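Long-range contact in uncharacterized protein (Bacteroides ovatus CL02T12C04, PDB 6PTM), which probably acts as a family GH42 exo-carrageenase, a glycoside hydrolase that trims carrageenan chains from their ends: residues A[69-81]-A[532-546]. Sequence-based numbering, arbitrary orientation.
Sequences LKEETALRTAEIF and HQPRIVNEVHATMID
The ring of Phe81 lies with one face on Pro534: the proline CA sits 4.0 Å from the centroid of the Phe81 ring, only 10° off its normal, a CH-pi contact made at the first turn of helix 534-546. At the ring's edge, in its plane, lies Thr77 O, one turn earlier in the same helix, while Val537 CG2 comes in obliquely at 4.0 Å from Phe81 CZ. The backbones come closest at Ala74 and Asn538. With its CG anti to the backbone N (chi1 173°), Asn538 reaches across to Ala74, where OD1 rests 3.2 Å from Ala74 CA. That oxygen is served by a water, which donates to Asn538 OD1 at 2.6 Å and to Lys70 O, bridging the helices. Thr73 and Thr77 donate their hydroxyls to Leu69 O and Thr73 O respectively, leaving their methyls to face the other helix; Thr73 CG2 packs 3.7 Å from His541 CB. Farther along, Ile545 CD1 reaches between Leu69 CG (3.7 Å) and Lys70 CA. A second water joins Lys70 NZ to Asp546 OD1, although Lys70 forms its salt bridge with Glu134 and Asp546 with Arg490. The result is a largely buried, near-antiparallel helix pair, axes 9.4 Å apart at 156°, that packs the N-terminal helices on the helix following strand 503-506, which is consistent with the outer helical layer of a GH42 (beta/alpha)8 barrel.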
ATOM      1  N   LEU A  69      15.350  23.186   5.504  1.00 16.47           N
ATOM      2  CA  LEU A  69      15.169  21.740   5.819  1.00 17.22           C
ATOM      3  C   LEU A  69      15.544  20.878   4.603  1.00 16.36           C
ATOM      4  O   LEU A  69      16.260  19.878   4.768  1.00 15.96           O
ATOM      5  CB  LEU A  69      13.735  21.465   6.281  1.00 15.49           C
ATOM      6  CG  LEU A  69      13.389  20.005   6.534  1.00 15.88           C
ATOM      7  CD1 LEU A  69      14.262  19.409   7.652  1.00 15.93           C
ATOM      8  CD2 LEU A  69      11.913  19.886   6.894  1.00 16.15           C
ATOM      9  N   LYS A  70      15.083  21.249   3.415  1.00 16.47           N
ATOM     10  CA  LYS A  70      15.265  20.407   2.207  1.00 17.86           C
ATOM     11  C   LYS A  70      16.774  20.230   1.949  1.00 16.50           C
ATOM     12  O   LYS A  70      17.208  19.102   1.843  1.00 15.87           O
ATOM     13  CB  LYS A  70      14.518  21.073   1.061  1.00 17.79           C
ATOM     14  CG  LYS A  70      14.555  20.330  -0.252  1.00 20.44           C
ATOM     15  CD  LYS A  70      13.671  20.992  -1.278  1.00 21.08           C
ATOM     16  CE  LYS A  70      13.824  20.330  -2.627  1.00 21.94           C
ATOM     17  NZ  LYS A  70      12.827  20.842  -3.586  1.00 21.38           N
ATOM     18  N   GLU A  71      17.529  21.330   1.912  1.00 17.83           N
ATOM     19  CA  GLU A  71      18.983  21.329   1.609  1.00 17.29           C
ATOM     20  C   GLU A  71      19.752  20.650   2.749  1.00 16.62           C
ATOM     21  O   GLU A  71      20.727  19.911   2.455  1.00 18.31           O
ATOM     22  CB  GLU A  71      19.460  22.742   1.305  1.00 17.24           C
ATOM     23  CG  GLU A  71      18.952  23.285  -0.022  1.00 18.54           C
ATOM     24  CD  GLU A  71      17.549  23.867   0.057  1.00 19.80           C
ATOM     25  OE1 GLU A  71      17.078  24.125   1.195  1.00 19.30           O
ATOM     26  OE2 GLU A  71      16.932  24.056  -1.019  1.00 20.02           O
ATOM     27  N   GLU A  72      19.356  20.858   3.999  1.00 17.33           N
ATOM     28  CA  GLU A  72      19.986  20.144   5.142  1.00 17.18           C
ATOM     29  C   GLU A  72      19.789  18.637   5.017  1.00 16.71           C
ATOM     30  O   GLU A  72      20.706  17.869   5.406  1.00 16.52           O
ATOM     31  CB  GLU A  72      19.408  20.593   6.476  1.00 17.73           C
ATOM     32  CG  GLU A  72      19.809  22.004   6.853  1.00 20.17           C
ATOM     33  CD  GLU A  72      19.024  22.470   8.063  1.00 23.20           C
ATOM     34  OE1 GLU A  72      18.876  21.655   8.978  1.00 28.47           O
ATOM     35  OE2 GLU A  72      18.481  23.565   8.043  1.00 22.77           O
ATOM     36  N   THR A  73      18.628  18.208   4.521  1.00 17.02           N
ATOM     37  CA  THR A  73      18.332  16.772   4.304  1.00 15.58           C
ATOM     38  C   THR A  73      19.280  16.247   3.229  1.00 15.73           C
ATOM     39  O   THR A  73      19.872  15.165   3.423  1.00 16.49           O
ATOM     40  CB  THR A  73      16.857  16.543   3.952  1.00 14.92           C
ATOM     41  OG1 THR A  73      16.080  16.997   5.062  1.00 14.92           O
ATOM     42  CG2 THR A  73      16.569  15.095   3.637  1.00 15.78           C
ATOM     43  N   ALA A  74      19.405  16.962   2.114  1.00 15.93           N
ATOM     44  CA  ALA A  74      20.324  16.603   1.006  1.00 16.18           C
ATOM     45  C   ALA A  74      21.782  16.579   1.506  1.00 16.57           C
ATOM     46  O   ALA A  74      22.536  15.646   1.135  1.00 15.49           O
ATOM     47  CB  ALA A  74      20.152  17.577  -0.148  1.00 16.35           C
ATOM     48  N   LEU A  75      22.192  17.614   2.242  1.00 18.10           N
ATOM     49  CA  LEU A  75      23.571  17.722   2.799  1.00 17.82           C
ATOM     50  C   LEU A  75      23.832  16.495   3.678  1.00 18.24           C
ATOM     51  O   LEU A  75      24.893  15.881   3.549  1.00 19.70           O
ATOM     52  CB  LEU A  75      23.709  19.004   3.625  1.00 19.49           C
ATOM     53  CG  LEU A  75      25.103  19.232   4.209  1.00 21.47           C
ATOM     54  CD1 LEU A  75      26.104  19.473   3.095  1.00 23.76           C
ATOM     55  CD2 LEU A  75      25.133  20.407   5.155  1.00 23.41           C
ATOM     56  N   ARG A  76      22.918  16.166   4.584  1.00 18.35           N
ATOM     57  CA  ARG A  76      23.096  15.007   5.490  1.00 18.21           C
ATOM     58  C   ARG A  76      23.183  13.723   4.665  1.00 19.20           C
ATOM     59  O   ARG A  76      24.027  12.851   4.976  1.00 17.84           O
ATOM     60  CB  ARG A  76      21.991  14.925   6.540  1.00 17.64           C
ATOM     61  CG  ARG A  76      22.141  13.733   7.473  1.00 18.07           C
ATOM     62  CD  ARG A  76      23.481  13.685   8.190  1.00 19.30           C
ATOM     63  NE  ARG A  76      23.710  14.899   8.970  1.00 20.42           N
ATOM     64  CZ  ARG A  76      23.118  15.182  10.131  1.00 22.24           C
ATOM     65  NH1 ARG A  76      22.241  14.363  10.691  1.00 20.64           N
ATOM     66  NH2 ARG A  76      23.412  16.317  10.739  1.00 23.05           N
ATOM     67  N   THR A  77      22.335  13.585   3.654  1.00 18.39           N
ATOM     68  CA  THR A  77      22.395  12.399   2.788  1.00 17.88           C
ATOM     69  C   THR A  77      23.802  12.290   2.193  1.00 17.49           C
ATOM     70  O   THR A  77      24.370  11.176   2.106  1.00 17.59           O
ATOM     71  CB  THR A  77      21.344  12.443   1.684  1.00 17.31           C
ATOM     72  OG1 THR A  77      20.038  12.605   2.246  1.00 16.27           O
ATOM     73  CG2 THR A  77      21.409  11.175   0.870  1.00 17.68           C
ATOM     74  N   ALA A  78      24.324  13.408   1.724  1.00 18.48           N
ATOM     75  CA  ALA A  78      25.624  13.469   1.044  1.00 17.66           C
ATOM     76  C   ALA A  78      26.701  13.067   2.053  1.00 19.49           C
ATOM     77  O   ALA A  78      27.507  12.157   1.732  1.00 20.06           O
ATOM     78  CB  ALA A  78      25.825  14.847   0.472  1.00 18.08           C
ATOM     79  N   GLU A  79      26.663  13.643   3.262  1.00 19.71           N
ATOM     80  CA  GLU A  79      27.660  13.341   4.333  1.00 20.23           C
ATOM     81  C   GLU A  79      27.645  11.847   4.614  1.00 19.86           C
ATOM     82  O   GLU A  79      28.704  11.273   4.717  1.00 17.52           O
ATOM     83  CB  GLU A  79      27.359  14.109   5.613  1.00 21.01           C
ATOM     84  CG  GLU A  79      27.588  15.582   5.445  1.00 20.88           C
ATOM     85  CD  GLU A  79      27.016  16.379   6.591  1.00 23.09           C
ATOM     86  OE1 GLU A  79      26.211  15.843   7.337  1.00 23.77           O
ATOM     87  OE2 GLU A  79      27.335  17.543   6.670  1.00 25.63           O
ATOM     88  N   ILE A  80      26.465  11.231   4.666  1.00 19.06           N
ATOM     89  CA  ILE A  80      26.342   9.781   4.984  1.00 19.67           C
ATOM     90  C   ILE A  80      26.949   8.964   3.839  1.00 19.67           C
ATOM     91  O   ILE A  80      27.716   8.040   4.118  1.00 19.24           O
ATOM     92  CB  ILE A  80      24.881   9.390   5.271  1.00 20.28           C
ATOM     93  CG1 ILE A  80      24.417  10.003   6.606  1.00 21.08           C
ATOM     94  CG2 ILE A  80      24.720   7.875   5.256  1.00 20.18           C
ATOM     95  CD1 ILE A  80      22.937   9.838   6.875  1.00 21.64           C
ATOM     96  N   PHE A  81      26.608   9.295   2.599  1.00 17.96           N
ATOM     97  CA  PHE A  81      26.971   8.443   1.441  1.00 18.78           C
ATOM     98  C   PHE A  81      28.428   8.676   1.067  1.00 18.64           C
ATOM     99  O   PHE A  81      28.949   7.850   0.316  1.00 20.40           O
ATOM    100  CB  PHE A  81      26.041   8.656   0.251  1.00 18.55           C
ATOM    101  CG  PHE A  81      24.860   7.720   0.314  1.00 19.42           C
ATOM    102  CD1 PHE A  81      23.712   8.072   1.010  1.00 18.97           C
ATOM    103  CD2 PHE A  81      24.927   6.472  -0.280  1.00 18.55           C
ATOM    104  CE1 PHE A  81      22.632   7.206   1.049  1.00 19.82           C
ATOM    105  CE2 PHE A  81      23.851   5.605  -0.232  1.00 17.88           C
ATOM    106  CZ  PHE A  81      22.714   5.970   0.439  1.00 18.00           C
ATOM    107  N   HIS A 532      22.710   2.100  -2.235  1.00 19.79           N
ATOM    108  CA  HIS A 532      23.717   2.587  -3.211  1.00 20.99           C
ATOM    109  C   HIS A 532      23.244   3.832  -3.972  1.00 21.52           C
ATOM    110  O   HIS A 532      23.861   4.156  -5.031  1.00 21.84           O
ATOM    111  CB  HIS A 532      24.055   1.453  -4.206  1.00 22.95           C
ATOM    112  CG  HIS A 532      24.688   0.281  -3.537  1.00 25.70           C
ATOM    113  ND1 HIS A 532      24.686  -0.983  -4.076  1.00 30.37           N
ATOM    114  CD2 HIS A 532      25.390   0.199  -2.385  1.00 27.52           C
ATOM    115  CE1 HIS A 532      25.350  -1.796  -3.269  1.00 30.22           C
ATOM    116  NE2 HIS A 532      25.785  -1.096  -2.221  1.00 27.70           N
ATOM    117  N   GLN A 533      22.214   4.535  -3.507  1.00 19.74           N
ATOM    118  CA  GLN A 533      21.566   5.597  -4.343  1.00 18.72           C
ATOM    119  C   GLN A 533      21.269   6.842  -3.507  1.00 18.54           C
ATOM    120  O   GLN A 533      20.138   7.057  -3.043  1.00 18.04           O
ATOM    121  CB  GLN A 533      20.281   5.080  -4.977  1.00 19.56           C
ATOM    122  CG  GLN A 533      20.457   3.854  -5.849  1.00 20.17           C
ATOM    123  CD  GLN A 533      19.131   3.203  -6.161  1.00 20.63           C
ATOM    124  OE1 GLN A 533      18.248   3.119  -5.289  1.00 19.43           O
ATOM    125  NE2 GLN A 533      18.994   2.734  -7.404  1.00 18.49           N
ATOM    126  N   PRO A 534      22.270   7.736  -3.356  1.00 18.21           N
ATOM    127  CA  PRO A 534      22.105   8.951  -2.548  1.00 18.32           C
ATOM    128  C   PRO A 534      20.906   9.819  -2.963  1.00 16.41           C
ATOM    129  O   PRO A 534      20.298  10.349  -2.095  1.00 15.29           O
ATOM    130  CB  PRO A 534      23.422   9.717  -2.738  1.00 18.40           C
ATOM    131  CG  PRO A 534      24.410   8.641  -3.153  1.00 19.74           C
ATOM    132  CD  PRO A 534      23.606   7.641  -3.965  1.00 19.16           C
ATOM    133  N   ARG A 535      20.601   9.907  -4.259  1.00 16.17           N
ATOM    134  CA  ARG A 535      19.541  10.803  -4.754  1.00 15.13           C
ATOM    135  C   ARG A 535      18.163  10.169  -4.508  1.00 15.21           C
ATOM    136  O   ARG A 535      17.220  10.942  -4.233  1.00 14.29           O
ATOM    137  CB  ARG A 535      19.788  11.216  -6.200  1.00 15.26           C
ATOM    138  CG  ARG A 535      20.843  12.303  -6.348  1.00 15.45           C
ATOM    139  CD  ARG A 535      20.763  13.038  -7.651  1.00 16.09           C
ATOM    140  NE  ARG A 535      21.079  12.193  -8.776  1.00 16.68           N
ATOM    141  CZ  ARG A 535      20.960  12.564 -10.045  1.00 17.13           C
ATOM    142  NH1 ARG A 535      21.214  11.700 -11.009  1.00 18.55           N
ATOM    143  NH2 ARG A 535      20.506  13.763 -10.360  1.00 17.23           N
ATOM    144  N   ILE A 536      18.049   8.842  -4.477  1.00 15.27           N
ATOM    145  CA  ILE A 536      16.760   8.160  -4.135  1.00 15.55           C
ATOM    146  C   ILE A 536      16.457   8.347  -2.641  1.00 15.72           C
ATOM    147  O   ILE A 536      15.330   8.711  -2.291  1.00 17.44           O
ATOM    148  CB  ILE A 536      16.811   6.671  -4.552  1.00 16.36           C
ATOM    149  CG1 ILE A 536      17.069   6.510  -6.048  1.00 18.99           C
ATOM    150  CG2 ILE A 536      15.549   5.923  -4.160  1.00 16.31           C
ATOM    151  CD1 ILE A 536      15.940   7.009  -6.914  1.00 18.45           C
ATOM    152  N   VAL A 537      17.407   8.056  -1.773  1.00 15.33           N
ATOM    153  CA  VAL A 537      17.219   8.235  -0.305  1.00 16.81           C
ATOM    154  C   VAL A 537      16.774   9.683  -0.045  1.00 16.19           C
ATOM    155  O   VAL A 537      15.806   9.912   0.707  1.00 16.01           O
ATOM    156  CB  VAL A 537      18.513   7.852   0.439  1.00 16.47           C
ATOM    157  CG1 VAL A 537      18.520   8.304   1.884  1.00 17.23           C
ATOM    158  CG2 VAL A 537      18.708   6.356   0.364  1.00 16.99           C
ATOM    159  N   ASN A 538      17.460  10.650  -0.634  1.00 15.54           N
ATOM    160  CA  ASN A 538      17.151  12.083  -0.398  1.00 14.84           C
ATOM    161  C   ASN A 538      15.748  12.380  -0.962  1.00 15.14           C
ATOM    162  O   ASN A 538      14.991  13.083  -0.278  1.00 13.62           O
ATOM    163  CB  ASN A 538      18.226  13.012  -0.955  1.00 14.67           C
ATOM    164  CG  ASN A 538      17.802  14.459  -0.863  1.00 14.66           C
ATOM    165  OD1 ASN A 538      17.657  15.018   0.234  1.00 15.58           O
ATOM    166  ND2 ASN A 538      17.542  15.041  -2.013  1.00 13.01           N
ATOM    167  N   GLU A 539      15.390  11.872  -2.154  1.00 14.93           N
ATOM    168  CA  GLU A 539      14.171  12.359  -2.829  1.00 15.27           C
ATOM    169  C   GLU A 539      12.925  11.901  -2.066  1.00 15.63           C
ATOM    170  O   GLU A 539      11.906  12.638  -2.106  1.00 15.44           O
ATOM    171  CB  GLU A 539      14.093  11.879  -4.261  1.00 16.46           C
ATOM    172  CG  GLU A 539      13.093  12.660  -5.057  1.00 18.12           C
ATOM    173  CD  GLU A 539      13.483  14.100  -5.302  1.00 19.68           C
ATOM    174  OE1 GLU A 539      14.671  14.440  -5.093  1.00 19.24           O
ATOM    175  OE2 GLU A 539      12.601  14.875  -5.737  1.00 21.16           O
ATOM    176  N   VAL A 540      12.960  10.756  -1.384  1.00 14.25           N
ATOM    177  CA  VAL A 540      11.795  10.344  -0.552  1.00 15.06           C
ATOM    178  C   VAL A 540      11.515  11.448   0.472  1.00 14.66           C
ATOM    179  O   VAL A 540      10.365  11.883   0.569  1.00 13.32           O
ATOM    180  CB  VAL A 540      11.976   8.985   0.150  1.00 15.28           C
ATOM    181  CG1 VAL A 540      10.773   8.707   1.027  1.00 15.53           C
ATOM    182  CG2 VAL A 540      12.161   7.850  -0.852  1.00 16.00           C
ATOM    183  N   HIS A 541      12.538  11.908   1.194  1.00 14.23           N
ATOM    184  CA  HIS A 541      12.364  12.939   2.251  1.00 14.72           C
ATOM    185  C   HIS A 541      12.001  14.298   1.649  1.00 14.28           C
ATOM    186  O   HIS A 541      11.181  15.008   2.258  1.00 14.95           O
ATOM    187  CB  HIS A 541      13.604  12.973   3.143  1.00 14.83           C
ATOM    188  CG  HIS A 541      13.786  11.671   3.813  1.00 14.23           C
ATOM    189  ND1 HIS A 541      12.906  11.252   4.780  1.00 16.11           N
ATOM    190  CD2 HIS A 541      14.669  10.679   3.622  1.00 15.52           C
ATOM    191  CE1 HIS A 541      13.263  10.043   5.178  1.00 16.90           C
ATOM    192  NE2 HIS A 541      14.333   9.657   4.468  1.00 14.72           N
ATOM    193  N   ALA A 542      12.572  14.650   0.498  1.00 13.39           N
ATOM    194  CA  ALA A 542      12.207  15.874  -0.238  1.00 13.67           C
ATOM    195  C   ALA A 542      10.734  15.803  -0.651  1.00 14.18           C
ATOM    196  O   ALA A 542      10.037  16.816  -0.572  1.00 16.01           O
ATOM    197  CB  ALA A 542      13.115  16.072  -1.430  1.00 13.33           C
ATOM    198  N   THR A 543      10.261  14.654  -1.101  1.00 13.50           N
ATOM    199  CA  THR A 543       8.823  14.490  -1.427  1.00 13.82           C
ATOM    200  C   THR A 543       7.959  14.720  -0.167  1.00 13.61           C
ATOM    201  O   THR A 543       6.991  15.485  -0.225  1.00 14.16           O
ATOM    202  CB  THR A 543       8.604  13.159  -2.137  1.00 14.19           C
ATOM    203  OG1 THR A 543       9.496  13.094  -3.266  1.00 13.75           O
ATOM    204  CG2 THR A 543       7.182  13.025  -2.604  1.00 13.74           C
ATOM    205  N   MET A 544       8.297  14.125   0.965  1.00 13.59           N
ATOM    206  CA  MET A 544       7.538  14.347   2.226  1.00 14.06           C
ATOM    207  C   MET A 544       7.502  15.853   2.532  1.00 14.08           C
ATOM    208  O   MET A 544       6.427  16.393   2.926  1.00 12.14           O
ATOM    209  CB  MET A 544       8.155  13.559   3.386  1.00 14.76           C
ATOM    210  CG  MET A 544       8.114  12.050   3.204  1.00 14.75           C
ATOM    211  SD  MET A 544       6.421  11.406   3.033  1.00 15.95           S
ATOM    212  CE  MET A 544       6.530  10.529   1.477  1.00 15.08           C
ATOM    213  N   ILE A 545       8.633  16.534   2.355  1.00 13.52           N
ATOM    214  CA  ILE A 545       8.704  17.992   2.640  1.00 14.01           C
ATOM    215  C   ILE A 545       7.686  18.726   1.775  1.00 14.06           C
ATOM    216  O   ILE A 545       7.000  19.632   2.303  1.00 12.16           O
ATOM    217  CB  ILE A 545      10.118  18.529   2.399  1.00 14.73           C
ATOM    218  CG1 ILE A 545      11.048  18.099   3.532  1.00 15.26           C
ATOM    219  CG2 ILE A 545      10.040  20.040   2.171  1.00 14.45           C
ATOM    220  CD1 ILE A 545      12.517  18.371   3.281  1.00 16.63           C
ATOM    221  N   ASP A 546       7.630  18.407   0.481  1.00 13.87           N
ATOM    222  CA  ASP A 546       6.659  19.087  -0.406  1.00 13.68           C
ATOM    223  C   ASP A 546       5.231  18.674  -0.036  1.00 13.51           C
ATOM    224  O   ASP A 546       4.355  19.561   0.071  1.00 12.15           O
ATOM    225  CB  ASP A 546       6.941  18.858  -1.883  1.00 14.42           C
ATOM    226  CG  ASP A 546       8.129  19.653  -2.391  1.00 16.18           C
ATOM    227  OD1 ASP A 546       8.447  20.696  -1.788  1.00 16.41           O
ATOM    228  OD2 ASP A 546       8.742  19.189  -3.348  1.00 15.39           O
TER
HETATM  229  O   HOH W   1      15.929  16.987   0.475  1.00 17.19           O
HETATM  230  O   HOH W   2      10.703  21.918  -2.509  1.00 25.85           O